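Secreted effector protein SopD (Salmonella typhimurium, PDB 5CPC) acts inside host cells as a secreted virulence effector, cooperating with SopB in membrane fission and macropinosome formation during invasion and contributing to replication in macrophages. Local coordinates at residues G35-V40 and E54-I59; A83-Q88 and A94-F99; L148-V153 and K174-N179; Q204-A209 and L292-L297. All coordinates share one frame; numbering follows the deposited sequence.

Interaction 1: residues G35-V40 and E54-I59; sequences GGWDKV and EVLHSI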
loop_
_atom_site.group_PDB
_atom_site.type_symbol
_atom_site.label_atom_id
_atom_site.label_comp_id
_atom_site.label_asym_id
_atom_site.label_seq_id
_atom_site.Cartn_x
_atom_site.Cartn_y
_atom_site.Cartn_z
ATOM N N GLY A 35 19.373 -18.804 -0.913
ATOM C CA GLY A 35 20.732 -19.266 -0.490
ATOM C C GLY A 35 20.849 -20.759 -0.076
ATOM O O GLY A 35 21.699 -21.091 0.758
ATOM N N GLY A 36 20.000 -21.640 -0.628
ATOM C CA GLY A 36 19.890 -23.067 -0.196
ATOM C C GLY A 36 19.522 -23.222 1.303
ATOM O O GLY A 36 19.894 -24.203 1.945
ATOM N N TRP A 37 18.803 -22.243 1.875
ATOM C CA TRP A 37 18.473 -22.232 3.341
ATOM C C TRP A 37 17.786 -23.534 3.851
ATOM O O TRP A 37 18.069 -23.989 4.987
ATOM C CB TRP A 37 17.647 -20.986 3.729
ATOM C CG TRP A 37 17.445 -20.833 5.206
ATOM C CD1 TRP A 37 16.238 -20.838 5.886
ATOM C CD2 TRP A 37 18.463 -20.678 6.201
ATOM N NE1 TRP A 37 16.462 -20.684 7.221
ATOM C CE2 TRP A 37 17.802 -20.557 7.452
ATOM C CE3 TRP A 37 19.881 -20.595 6.153
ATOM C CZ2 TRP A 37 18.491 -20.389 8.659
ATOM C CZ3 TRP A 37 20.564 -20.420 7.350
ATOM C CH2 TRP A 37 19.871 -20.342 8.600
ATOM N N ASP A 38 16.958 -24.156 3.006
ATOM C CA ASP A 38 16.372 -25.465 3.304
ATOM C C ASP A 38 17.304 -26.483 3.932
ATOM O O ASP A 38 16.875 -27.249 4.776
ATOM C CB ASP A 38 15.808 -26.108 2.018
ATOM C CG ASP A 38 15.385 -25.050 0.985
ATOM O OD1 ASP A 38 16.315 -24.181 0.579
ATOM O OD2 ASP A 38 14.149 -25.104 0.630
ATOM N N LYS A 39 18.555 -26.557 3.486
ATOM C CA LYS A 39 19.454 -27.505 4.058
ATOM C C LYS A 39 20.552 -26.784 4.803
ATOM O O LYS A 39 21.108 -27.333 5.725
ATOM C CB LYS A 39 20.089 -28.380 2.977
ATOM C CG LYS A 39 19.154 -29.309 2.213
ATOM C CD LYS A 39 20.032 -30.034 1.141
ATOM C CE LYS A 39 20.844 -31.301 1.678
ATOM N NZ LYS A 39 22.208 -31.583 1.122
ATOM N N VAL A 40 20.891 -25.572 4.374
ATOM C CA VAL A 40 21.932 -24.790 5.031
ATOM C C VAL A 40 21.618 -24.491 6.492
ATOM O O VAL A 40 22.511 -24.428 7.308
ATOM C CB VAL A 40 22.243 -23.472 4.229
ATOM C CG1 VAL A 40 23.122 -22.535 5.009
ATOM C CG2 VAL A 40 22.960 -23.860 2.901
ATOM N N GLU A 54 20.209 -13.252 8.461
ATOM C CA GLU A 54 20.585 -11.890 8.196
ATOM C C GLU A 54 21.953 -11.891 7.492
ATOM O O GLU A 54 22.202 -11.144 6.521
ATOM C CB GLU A 54 20.653 -11.143 9.545
ATOM C CG GLU A 54 20.811 -9.656 9.411
ATOM C CD GLU A 54 19.478 -9.020 8.920
ATOM O OE1 GLU A 54 19.504 -8.064 8.086
ATOM O OE2 GLU A 54 18.418 -9.510 9.380
ATOM N N VAL A 55 22.869 -12.744 7.963
ATOM C CA VAL A 55 24.147 -12.824 7.328
ATOM C C VAL A 55 24.003 -13.398 5.909
ATOM O O VAL A 55 24.601 -12.885 4.968
ATOM C CB VAL A 55 25.186 -13.675 8.150
ATOM C CG1 VAL A 55 26.491 -13.680 7.399
ATOM C CG2 VAL A 55 25.440 -13.042 9.560
ATOM N N LEU A 56 23.284 -14.506 5.784
ATOM C CA LEU A 56 23.057 -15.112 4.453
ATOM C C LEU A 56 22.447 -14.098 3.478
ATOM O O LEU A 56 22.908 -13.959 2.333
ATOM C CB LEU A 56 22.160 -16.318 4.570
ATOM C CG LEU A 56 21.859 -17.084 3.297
ATOM C CD1 LEU A 56 23.126 -17.860 2.777
ATOM C CD2 LEU A 56 20.652 -18.012 3.535
ATOM N N HIS A 57 21.445 -13.363 3.966
ATOM C CA HIS A 57 20.875 -12.242 3.213
ATOM C C HIS A 57 21.940 -11.268 2.751
ATOM O O HIS A 57 21.988 -10.931 1.579
ATOM C CB HIS A 57 19.818 -11.476 4.011
ATOM C CG HIS A 57 19.447 -10.188 3.361
ATOM N ND1 HIS A 57 19.815 -8.958 3.872
ATOM C CD2 HIS A 57 18.778 -9.941 2.202
ATOM C CE1 HIS A 57 19.387 -8.008 3.057
ATOM N NE2 HIS A 57 18.765 -8.580 2.036
ATOM N N SER A 58 22.831 -10.819 3.633
ATOM C CA SER A 58 23.891 -9.934 3.132
ATOM C C SER A 58 24.949 -10.593 2.186
ATOM O O SER A 58 25.586 -9.903 1.374
ATOM C CB SER A 58 24.484 -9.073 4.255
ATOM O OG SER A 58 25.362 -9.833 5.029
ATOM N N ILE A 59 25.116 -11.911 2.221
ATOM C CA ILE A 59 25.988 -12.518 1.238
ATOM C C ILE A 59 25.352 -12.506 -0.163
ATOM O O ILE A 59 26.048 -12.212 -1.170
ATOM C CB ILE A 59 26.394 -13.979 1.613
ATOM C CG1 ILE A 59 27.398 -13.955 2.775
ATOM C CG2 ILE A 59 26.933 -14.711 0.411
ATOM C CD1 ILE A 59 27.351 -15.248 3.613
#
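Leu56 carries the apolar side of this contact, each of its two methyls meeting a different residue of 35-40. CD2 of Leu56 comes to 3.8 Å from CE3 of Trp37, on the six-membered ring of the indole, approaching it at a slant. The other methyl, CD1, lies 4.1 Å from the carbonyl O of Gly35, a plain van der Waals touch. Leucine suits the place because its fork spans indole and backbone together, and with CG anti to the backbone N (chi1 -178°) that fork reaches away from its own helix. Gly35 has a positive phi of 57° and, lacking a side chain, lets the methyl come close to the main chain.

No hydrogen bond crosses between the segments; several brace each one internally. Gly36, the N-cap residue of helix 37-40, accepts at its O from both Lys39 N and Val40 N, which ties up the first turn. On the other helix, Ser58 OG returns a bond of 3.1 Å to Val55 O, as helical serines often do.

Helix 49-60 supplies more of the indole's surroundings through Lys49, Ala52 and Leu53, so the short helix 37-40 is anchored on it by the buried Trp37. From helix 49-60, Glu54 and His57 touch helix 141-160.

Interaction 2: residues A83-Q88 and A94-F99; sequences AFKRLQ and AHQDLF
Phe99 and Gln88 form the dense part of this contact, where the last turns of helix 76-90 meet the start of strand 99-103. The backbone carbon CA of Gln88 sits over one face of the Phe99 ring, 4.0 Å from its centroid, a CH-pi contact. CB of Phe99 receives two neighbours: CG of Gln88 and, at 3.7 Å, CZ of the buried Phe84. The two phenyl rings are inclined at 50°, neither stacked nor edge-to-face, and both also lean on Val114 of strand 109-114. A flat aromatic suits position 99, since it can offer a face to the helix backbone and its rim to Phe84.

The polar bond is made by Gln88. Its CG stands anti to the backbone N (chi1 -176°) and the chain continues extended, carrying the amide to Gln96, where NE2 donates to the carbonyl O of Gln96 over 2.8 Å, with 159° at the hydrogen. The donor lies above the carbonyl plane, while Phe99 N reaches the same oxygen from the opposite face.

Packing slackens toward solvent. Leu87 forms an exposed margin, its CG 3.9 Å from Phe99 CE2, and Lys85 keeps its NZ 4.4 Å from OE1 of Gln96. NE2 of Gln96 is hydrogen-bonded to Ala91 O, in the link between the segments.

Two glutamines therefore tie down carbonyls of the turn with their amides, and the aromatic pair supplies apolar burial, so the chain reversal from helix to sheet is probably held by both.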
loop_
_atom_site.group_PDB
_atom_site.type_symbol
_atom_site.label_atom_id
_atom_site.label_comp_id
_atom_site.label_asym_id
_atom_site.label_seq_id
_atom_site.Cartn_x
_atom_site.Cartn_y
_atom_site.Cartn_z
ATOM N N ALA A 83 13.923 -3.481 7.535
ATOM C CA ALA A 83 15.241 -3.726 8.297
ATOM C C ALA A 83 15.225 -3.049 9.690
ATOM O O ALA A 83 15.626 -3.636 10.746
ATOM C CB ALA A 83 16.415 -3.223 7.507
ATOM N N PHE A 84 14.684 -1.832 9.706
ATOM C CA PHE A 84 14.520 -1.114 10.988
ATOM C C PHE A 84 13.630 -1.901 11.955
ATOM O O PHE A 84 13.882 -1.930 13.169
ATOM C CB PHE A 84 14.031 0.320 10.745
ATOM C CG PHE A 84 14.084 1.214 11.983
ATOM C CD1 PHE A 84 15.283 1.543 12.571
ATOM C CD2 PHE A 84 12.897 1.694 12.559
ATOM C CE1 PHE A 84 15.341 2.348 13.713
ATOM C CE2 PHE A 84 12.935 2.525 13.717
ATOM C CZ PHE A 84 14.157 2.845 14.295
ATOM N N LYS A 85 12.599 -2.540 11.416
ATOM C CA LYS A 85 11.726 -3.402 12.184
ATOM C C LYS A 85 12.587 -4.571 12.717
ATOM O O LYS A 85 12.534 -4.928 13.942
ATOM C CB LYS A 85 10.550 -3.895 11.288
ATOM C CG LYS A 85 9.198 -4.179 11.974
ATOM C CD LYS A 85 9.202 -5.291 13.043
ATOM C CE LYS A 85 9.034 -4.721 14.499
ATOM N NZ LYS A 85 9.770 -5.446 15.652
ATOM N N ARG A 86 13.472 -5.098 11.863
ATOM C CA ARG A 86 14.288 -6.222 12.342
ATOM C C ARG A 86 15.178 -5.752 13.458
ATOM O O ARG A 86 15.418 -6.489 14.425
ATOM C CB ARG A 86 15.107 -6.955 11.242
ATOM C CG ARG A 86 14.256 -7.614 10.124
ATOM C CD ARG A 86 15.123 -8.599 9.229
ATOM N NE ARG A 86 16.296 -8.000 8.570
ATOM C CZ ARG A 86 16.272 -7.242 7.479
ATOM N NH1 ARG A 86 15.124 -6.944 6.892
ATOM N NH2 ARG A 86 17.399 -6.774 6.961
ATOM N N LEU A 87 15.715 -4.552 13.315
ATOM C CA LEU A 87 16.551 -3.974 14.417
ATOM C C LEU A 87 15.752 -3.898 15.692
ATOM O O LEU A 87 16.143 -4.433 16.716
ATOM C CB LEU A 87 17.064 -2.569 14.065
ATOM C CG LEU A 87 18.231 -1.963 14.861
ATOM C CD1 LEU A 87 19.422 -2.985 15.102
ATOM C CD2 LEU A 87 18.774 -0.690 14.148
ATOM N N GLN A 88 14.603 -3.240 15.615
ATOM C CA GLN A 88 13.777 -2.978 16.789
ATOM C C GLN A 88 13.513 -4.298 17.485
ATOM O O GLN A 88 13.600 -4.396 18.717
ATOM C CB GLN A 88 12.482 -2.312 16.375
ATOM C CG GLN A 88 11.613 -1.930 17.578
ATOM C CD GLN A 88 10.191 -1.653 17.214
ATOM O OE1 GLN A 88 9.595 -2.326 16.355
ATOM N NE2 GLN A 88 9.617 -0.658 17.870
ATOM N N ALA A 94 11.570 -3.392 26.649
ATOM C CA ALA A 94 11.268 -2.061 27.219
ATOM C C ALA A 94 11.942 -0.873 26.489
ATOM O O ALA A 94 11.478 0.266 26.577
ATOM C CB ALA A 94 11.553 -2.039 28.708
ATOM N N HIS A 95 13.021 -1.140 25.758
ATOM C CA HIS A 95 13.592 -0.140 24.832
ATOM C C HIS A 95 12.843 0.013 23.484
ATOM O O HIS A 95 13.216 0.875 22.684
ATOM C CB HIS A 95 15.085 -0.411 24.558
ATOM C CG HIS A 95 15.944 -0.474 25.795
ATOM N ND1 HIS A 95 16.790 0.550 26.177
ATOM C CD2 HIS A 95 16.103 -1.449 26.725
ATOM C CE1 HIS A 95 17.432 0.208 27.282
ATOM N NE2 HIS A 95 17.031 -0.999 27.637
ATOM N N GLN A 96 11.800 -0.784 23.221
ATOM C CA GLN A 96 11.311 -0.897 21.845
ATOM C C GLN A 96 10.532 0.313 21.360
ATOM O O GLN A 96 10.562 0.643 20.161
ATOM C CB GLN A 96 10.569 -2.221 21.594
ATOM C CG GLN A 96 11.544 -3.428 21.613
ATOM C CD GLN A 96 11.060 -4.626 20.825
ATOM O OE1 GLN A 96 10.149 -4.522 19.973
ATOM N NE2 GLN A 96 11.703 -5.781 21.068
ATOM N N ASP A 97 9.880 0.976 22.317
ATOM C CA ASP A 97 9.198 2.258 22.123
ATOM C C ASP A 97 10.167 3.312 21.568
ATOM O O ASP A 97 9.775 4.168 20.789
ATOM C CB ASP A 97 8.565 2.754 23.488
ATOM N N LEU A 98 11.433 3.218 21.965
ATOM C CA LEU A 98 12.473 4.172 21.584
ATOM C C LEU A 98 12.809 4.174 20.076
ATOM O O LEU A 98 13.329 5.182 19.563
ATOM C CB LEU A 98 13.736 3.933 22.432
ATOM C CG LEU A 98 13.739 4.185 23.956
ATOM C CD1 LEU A 98 12.635 3.427 24.722
ATOM C CD2 LEU A 98 15.094 3.905 24.589
ATOM N N PHE A 99 12.511 3.058 19.389
ATOM C CA PHE A 99 12.698 2.936 17.949
ATOM C C PHE A 99 11.474 3.390 17.246
ATOM O O PHE A 99 10.424 2.742 17.321
ATOM C CB PHE A 99 12.945 1.476 17.497
ATOM C CG PHE A 99 14.220 0.881 18.015
ATOM C CD1 PHE A 99 14.343 0.520 19.353
ATOM C CD2 PHE A 99 15.308 0.669 17.157
ATOM C CE1 PHE A 99 15.510 -0.011 19.821
ATOM C CE2 PHE A 99 16.486 0.118 17.638
ATOM C CZ PHE A 99 16.588 -0.247 18.949
#

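Interaction 3: residues L148-V153 and K174-N179; sequences LQICEV and KEVTGN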
loop_
_atom_site.group_PDB
_atom_site.type_symbol
_atom_site.label_atom_id
_atom_site.label_comp_id
_atom_site.label_asym_id
_atom_site.label_seq_id
_atom_site.Cartn_x
_atom_site.Cartn_y
_atom_site.Cartn_z
ATOM N N LEU A 148 3.735 3.052 5.493
ATOM C CA LEU A 148 4.967 2.512 6.036
ATOM C C LEU A 148 4.771 1.007 6.301
ATOM O O LEU A 148 5.715 0.229 6.208
ATOM C CB LEU A 148 5.263 3.245 7.346
ATOM C CG LEU A 148 6.572 4.009 7.530
ATOM C CD1 LEU A 148 7.452 4.421 6.241
ATOM C CD2 LEU A 148 6.354 5.210 8.494
ATOM N N GLN A 149 3.551 0.627 6.668
ATOM C CA GLN A 149 3.203 -0.770 6.989
ATOM C C GLN A 149 3.300 -1.593 5.716
ATOM O O GLN A 149 3.781 -2.738 5.759
ATOM C CB GLN A 149 1.806 -0.948 7.577
ATOM C CG GLN A 149 1.605 -0.461 9.022
ATOM C CD GLN A 149 0.164 -0.705 9.458
ATOM O OE1 GLN A 149 -0.232 -1.845 9.733
ATOM N NE2 GLN A 149 -0.636 0.339 9.446
ATOM N N ILE A 150 2.913 -0.976 4.604
ATOM C CA ILE A 150 2.952 -1.654 3.323
ATOM C C ILE A 150 4.417 -1.771 2.920
ATOM O O ILE A 150 4.804 -2.775 2.335
ATOM C CB ILE A 150 2.140 -0.878 2.251
ATOM C CG1 ILE A 150 0.629 -0.921 2.604
ATOM C CG2 ILE A 150 2.406 -1.379 0.795
ATOM C CD1 ILE A 150 -0.150 0.303 2.059
ATOM N N CYS A 151 5.188 -0.722 3.188
ATOM C CA CYS A 151 6.628 -0.741 2.987
ATOM C C CYS A 151 7.247 -1.923 3.722
ATOM O O CYS A 151 8.022 -2.610 3.116
ATOM C CB CYS A 151 7.303 0.605 3.379
ATOM S SG CYS A 151 7.027 1.901 2.115
ATOM N N GLU A 152 6.904 -2.166 4.991
ATOM C CA GLU A 152 7.471 -3.278 5.748
ATOM C C GLU A 152 7.206 -4.596 5.023
ATOM O O GLU A 152 8.123 -5.435 4.891
ATOM C CB GLU A 152 6.886 -3.433 7.138
ATOM C CG GLU A 152 6.636 -2.097 7.813
ATOM C CD GLU A 152 6.465 -2.169 9.324
ATOM O OE1 GLU A 152 6.678 -1.092 9.967
ATOM O OE2 GLU A 152 6.169 -3.281 9.838
ATOM N N VAL A 153 5.958 -4.783 4.576
ATOM C CA VAL A 153 5.541 -6.059 4.074
ATOM C C VAL A 153 6.265 -6.310 2.776
ATOM O O VAL A 153 6.839 -7.396 2.577
ATOM C CB VAL A 153 3.980 -6.162 3.986
ATOM C CG1 VAL A 153 3.537 -7.341 3.090
ATOM C CG2 VAL A 153 3.444 -6.364 5.353
ATOM N N LYS A 174 0.829 -9.957 -5.453
ATOM C CA LYS A 174 -0.186 -10.873 -4.928
ATOM C C LYS A 174 0.080 -11.143 -3.478
ATOM O O LYS A 174 -0.840 -11.187 -2.658
ATOM C CB LYS A 174 -0.123 -12.232 -5.623
ATOM C CG LYS A 174 -0.967 -12.427 -6.852
ATOM C CD LYS A 174 -0.946 -13.957 -7.332
ATOM C CE LYS A 174 -1.347 -14.957 -6.190
ATOM N NZ LYS A 174 -2.311 -16.025 -6.625
ATOM N N GLU A 175 1.364 -11.348 -3.163
ATOM C CA GLU A 175 1.739 -11.703 -1.810
ATOM C C GLU A 175 1.595 -10.524 -0.929
ATOM O O GLU A 175 1.291 -10.647 0.271
ATOM C CB GLU A 175 3.198 -12.234 -1.736
ATOM C CG GLU A 175 3.311 -13.684 -2.236
ATOM C CD GLU A 175 2.404 -14.622 -1.469
ATOM O OE1 GLU A 175 2.598 -14.831 -0.261
ATOM O OE2 GLU A 175 1.489 -15.163 -2.080
ATOM N N VAL A 176 1.873 -9.371 -1.483
ATOM C CA VAL A 176 1.701 -8.146 -0.678
ATOM C C VAL A 176 0.184 -7.872 -0.541
ATOM O O VAL A 176 -0.339 -7.789 0.576
ATOM C CB VAL A 176 2.398 -6.966 -1.343
ATOM C CG1 VAL A 176 2.111 -5.642 -0.556
ATOM C CG2 VAL A 176 3.911 -7.253 -1.524
ATOM N N THR A 177 -0.501 -7.738 -1.694
ATOM C CA THR A 177 -1.955 -7.350 -1.703
ATOM C C THR A 177 -2.831 -8.417 -1.012
ATOM O O THR A 177 -3.782 -8.088 -0.280
ATOM C CB THR A 177 -2.502 -6.873 -3.119
ATOM O OG1 THR A 177 -2.418 -7.924 -4.096
ATOM C CG2 THR A 177 -1.755 -5.662 -3.633
ATOM N N GLY A 178 -2.421 -9.685 -1.133
ATOM C CA GLY A 178 -3.105 -10.808 -0.459
ATOM C C GLY A 178 -2.860 -10.930 1.038
ATOM O O GLY A 178 -3.560 -11.663 1.728
ATOM N N ASN A 179 -1.847 -10.219 1.531
ATOM C CA ASN A 179 -1.412 -10.299 2.923
ATOM C C ASN A 179 -2.440 -9.876 3.989
ATOM O O ASN A 179 -2.863 -8.728 4.062
ATOM C CB ASN A 179 -0.122 -9.479 3.090
ATOM C CG ASN A 179 0.473 -9.624 4.448
ATOM O OD1 ASN A 179 1.347 -10.487 4.670
ATOM N ND2 ASN A 179 0.041 -8.808 5.370
#
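Val153 and Asn179 approach from opposite directions, and each side chain sets out toward the other segment. One methyl of Val153, CG1, is anti to the backbone N (chi1 164°) and thereby projects from helix 141-160, coming to 4.1 Å from CG of Asn179. The amide group of Asn179 lies against the valine methyls in van der Waals contact, with no hydrogen bond across. Its CG is likewise anti to the backbone N, which carries the group out toward the valine.

The same methyl serves a second neighbour. CG1 of Val153 is 4.3 Å from CG1 of the buried Val176, and equally distant from the CA of that residue, so it rests against both side chain and backbone of helix 169-177. Val176 presents its side chain obliquely, and Ile150, nearly one turn before Val153, adds a looser touch of its CG2 on Val176 CG1 at 4.5 Å. Beta-branched residues suit these places: their methyls lie close to the main chain and give each helix a compact apolar surface. Asn179 occupies the N-cap position of helix 180-190, a place where asparagine is common.

Ile182 of that next helix covers Ile150 and Val153, extending the apolar surface. Farther round, Ile150 packs on Ile250, Leu253 and Leu254 of helix 248-256, while Cys151 faces Ile78 and Ile81 of helix 76-90. Helix 141-160 thus runs through the middle of the molecule with helices packed on several of its sides.

Interaction 4: residues Q204-A209 and L292-L297; sequences QDSLTA and LEKLYL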
loop_
_atom_site.group_PDB
_atom_site.type_symbol
_atom_site.label_atom_id
_atom_site.label_comp_id
_atom_site.label_asym_id
_atom_site.label_seq_id
_atom_site.Cartn_x
_atom_site.Cartn_y
_atom_site.Cartn_z
ATOM N N GLN A 204 -27.323 -1.734 -8.928
ATOM C CA GLN A 204 -28.637 -1.310 -9.463
ATOM C C GLN A 204 -28.492 0.131 -9.842
ATOM O O GLN A 204 -28.268 1.000 -8.988
ATOM C CB GLN A 204 -29.753 -1.438 -8.444
ATOM C CG GLN A 204 -30.031 -2.910 -8.127
ATOM C CD GLN A 204 -31.356 -3.134 -7.491
ATOM O OE1 GLN A 204 -32.104 -2.194 -7.234
ATOM N NE2 GLN A 204 -31.677 -4.402 -7.237
ATOM N N ASP A 205 -28.624 0.398 -11.127
ATOM C CA ASP A 205 -28.240 1.680 -11.628
ATOM C C ASP A 205 -29.341 2.735 -11.454
ATOM O O ASP A 205 -30.245 2.779 -12.213
ATOM C CB ASP A 205 -27.822 1.517 -13.087
ATOM C CG ASP A 205 -27.341 2.839 -13.716
ATOM O OD1 ASP A 205 -27.284 3.939 -13.051
ATOM O OD2 ASP A 205 -27.020 2.730 -14.907
ATOM N N SER A 206 -29.206 3.627 -10.479
ATOM C CA SER A 206 -30.103 4.715 -10.346
ATOM C C SER A 206 -29.466 6.068 -10.756
ATOM O O SER A 206 -29.951 7.087 -10.316
ATOM C CB SER A 206 -30.506 4.814 -8.874
ATOM O OG SER A 206 -29.370 5.176 -8.137
ATOM N N LEU A 207 -28.360 6.064 -11.524
ATOM C CA LEU A 207 -27.581 7.289 -11.773
ATOM C C LEU A 207 -28.046 7.879 -13.098
ATOM O O LEU A 207 -28.319 7.151 -14.027
ATOM C CB LEU A 207 -26.082 6.980 -11.919
ATOM C CG LEU A 207 -25.410 6.406 -10.651
ATOM C CD1 LEU A 207 -23.892 6.326 -10.838
ATOM C CD2 LEU A 207 -25.785 7.376 -9.400
ATOM N N THR A 208 -28.136 9.186 -13.153
ATOM C CA THR A 208 -28.515 9.862 -14.379
ATOM C C THR A 208 -27.230 9.980 -15.205
ATOM O O THR A 208 -26.133 9.761 -14.674
ATOM C CB THR A 208 -29.021 11.258 -14.084
ATOM O OG1 THR A 208 -27.922 11.980 -13.576
ATOM C CG2 THR A 208 -30.215 11.303 -13.023
ATOM N N ALA A 209 -27.362 10.338 -16.479
ATOM C CA ALA A 209 -26.179 10.479 -17.330
ATOM C C ALA A 209 -25.230 11.574 -16.727
ATOM O O ALA A 209 -24.012 11.371 -16.734
ATOM C CB ALA A 209 -26.586 10.840 -18.794
ATOM N N LEU A 292 -22.097 9.464 -4.288
ATOM C CA LEU A 292 -21.611 8.333 -3.498
ATOM C C LEU A 292 -22.599 7.983 -2.426
ATOM O O LEU A 292 -22.931 6.807 -2.224
ATOM C CB LEU A 292 -20.210 8.698 -2.868
ATOM C CG LEU A 292 -19.112 8.890 -3.925
ATOM C CD1 LEU A 292 -17.784 9.256 -3.292
ATOM C CD2 LEU A 292 -18.924 7.676 -4.871
ATOM N N GLU A 293 -23.099 9.002 -1.739
ATOM C CA GLU A 293 -24.037 8.709 -0.626
ATOM C C GLU A 293 -25.247 7.974 -1.150
ATOM O O GLU A 293 -25.744 7.016 -0.495
ATOM C CB GLU A 293 -24.503 9.980 0.110
ATOM C CG GLU A 293 -25.455 9.633 1.264
ATOM C CD GLU A 293 -26.231 10.806 1.780
ATOM O OE1 GLU A 293 -26.429 10.856 2.996
ATOM O OE2 GLU A 293 -26.690 11.678 1.004
ATOM N N LYS A 294 -25.701 8.384 -2.357
ATOM C CA LYS A 294 -26.894 7.780 -2.970
ATOM C C LYS A 294 -26.581 6.344 -3.288
ATOM O O LYS A 294 -27.374 5.466 -2.992
ATOM C CB LYS A 294 -27.325 8.566 -4.230
ATOM C CG LYS A 294 -28.316 7.856 -5.226
ATOM C CD LYS A 294 -28.642 8.746 -6.576
ATOM C CE LYS A 294 -29.241 10.140 -6.300
ATOM N NZ LYS A 294 -28.241 11.335 -6.311
ATOM N N LEU A 295 -25.430 6.091 -3.893
ATOM C CA LEU A 295 -25.009 4.733 -4.230
ATOM C C LEU A 295 -24.825 3.853 -2.963
ATOM O O LEU A 295 -25.248 2.683 -2.897
ATOM C CB LEU A 295 -23.704 4.814 -5.007
ATOM C CG LEU A 295 -23.781 5.443 -6.402
ATOM C CD1 LEU A 295 -22.382 5.578 -7.037
ATOM C CD2 LEU A 295 -24.669 4.510 -7.218
ATOM N N TYR A 296 -24.233 4.436 -1.924
ATOM C CA TYR A 296 -23.916 3.668 -0.705
ATOM C C TYR A 296 -25.221 3.250 -0.066
ATOM O O TYR A 296 -25.373 2.088 0.291
ATOM C CB TYR A 296 -23.108 4.569 0.199
ATOM C CG TYR A 296 -22.845 4.132 1.641
ATOM C CD1 TYR A 296 -21.732 3.389 1.943
ATOM C CD2 TYR A 296 -23.635 4.606 2.696
ATOM C CE1 TYR A 296 -21.422 3.032 3.277
ATOM C CE2 TYR A 296 -23.322 4.263 4.055
ATOM C CZ TYR A 296 -22.220 3.460 4.310
ATOM O OH TYR A 296 -21.891 3.102 5.583
ATOM N N LEU A 297 -26.207 4.181 -0.010
ATOM C CA LEU A 297 -27.500 3.934 0.642
ATOM C C LEU A 297 -28.326 2.922 -0.135
ATOM O O LEU A 297 -29.179 2.248 0.448
ATOM C CB LEU A 297 -28.310 5.231 0.796
ATOM C CG LEU A 297 -27.801 6.153 1.919
ATOM C CD1 LEU A 297 -28.740 7.349 2.105
ATOM C CD2 LEU A 297 -27.573 5.427 3.272
#
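Leu207, which packs on Leu295, has its backbone N held in an Asx turn: OD1 of Asp205 accepts from it over 2.8 Å, at a nearly straight 164°. The carboxylate oxygen is approached almost along its C-O bond. Aspartate suits the site because its short side chain can fold back to the amide two residues on, and its other oxygen, OD2, forms a salt bridge with Lys212.

From this turn Leu207 sends its side chain to helix 285-298. Its CD2 lies 3.8 Å from CD2 of Leu295, and the two leucine side chains cross at about a right angle, so that CD2 of each lies against the branched end of the other. Both have CG beside the backbone N; each side chain leaves its backbone obliquely and bends its end to the other. Leu215 of helix 209-215 touches both leucines, and Phe223 and Phe229 from loops add to this buried patch.

At its margin the contact is softer. OG of Ser206 rests 4.0 Å from CD of Lys294, a contact with the aliphatic part of the lysine. The lysine chain bends at its outer torsions, and its NZ makes a salt bridge to Glu211.

Chemically, then, two buried leucines supply the cohesion between loop and helix, while the charged groups at the border find partners on helix 209-215, which probably helps fix that helix, N-capped by Thr208, beside helix 285-298.

How the interactions relate
Interaction 3 lies near the centre of the molecule, about 6 Å from the chain's centre, whereas interactions 1 and 4 lie at opposite sides, their centres about 55 Å apart. Interaction 2 is a surface contact. The first three form a connected region: a salt bridge from Glu54 to Arg86 joins interactions 1 and 2, and Lys85 packs on Glu152 between interactions 2 and 3. Interaction 4 touches none of them. Interactions 1, 3 and 4 are van der Waals contacts, mainly apolar; only interaction 2 adds a hydrogen bond across. Interactions 1 and 3 are mainly helix on helix, with loop residues Gly35 and Asn179 joining in; interactions 2 and 4 set a helix against a loop.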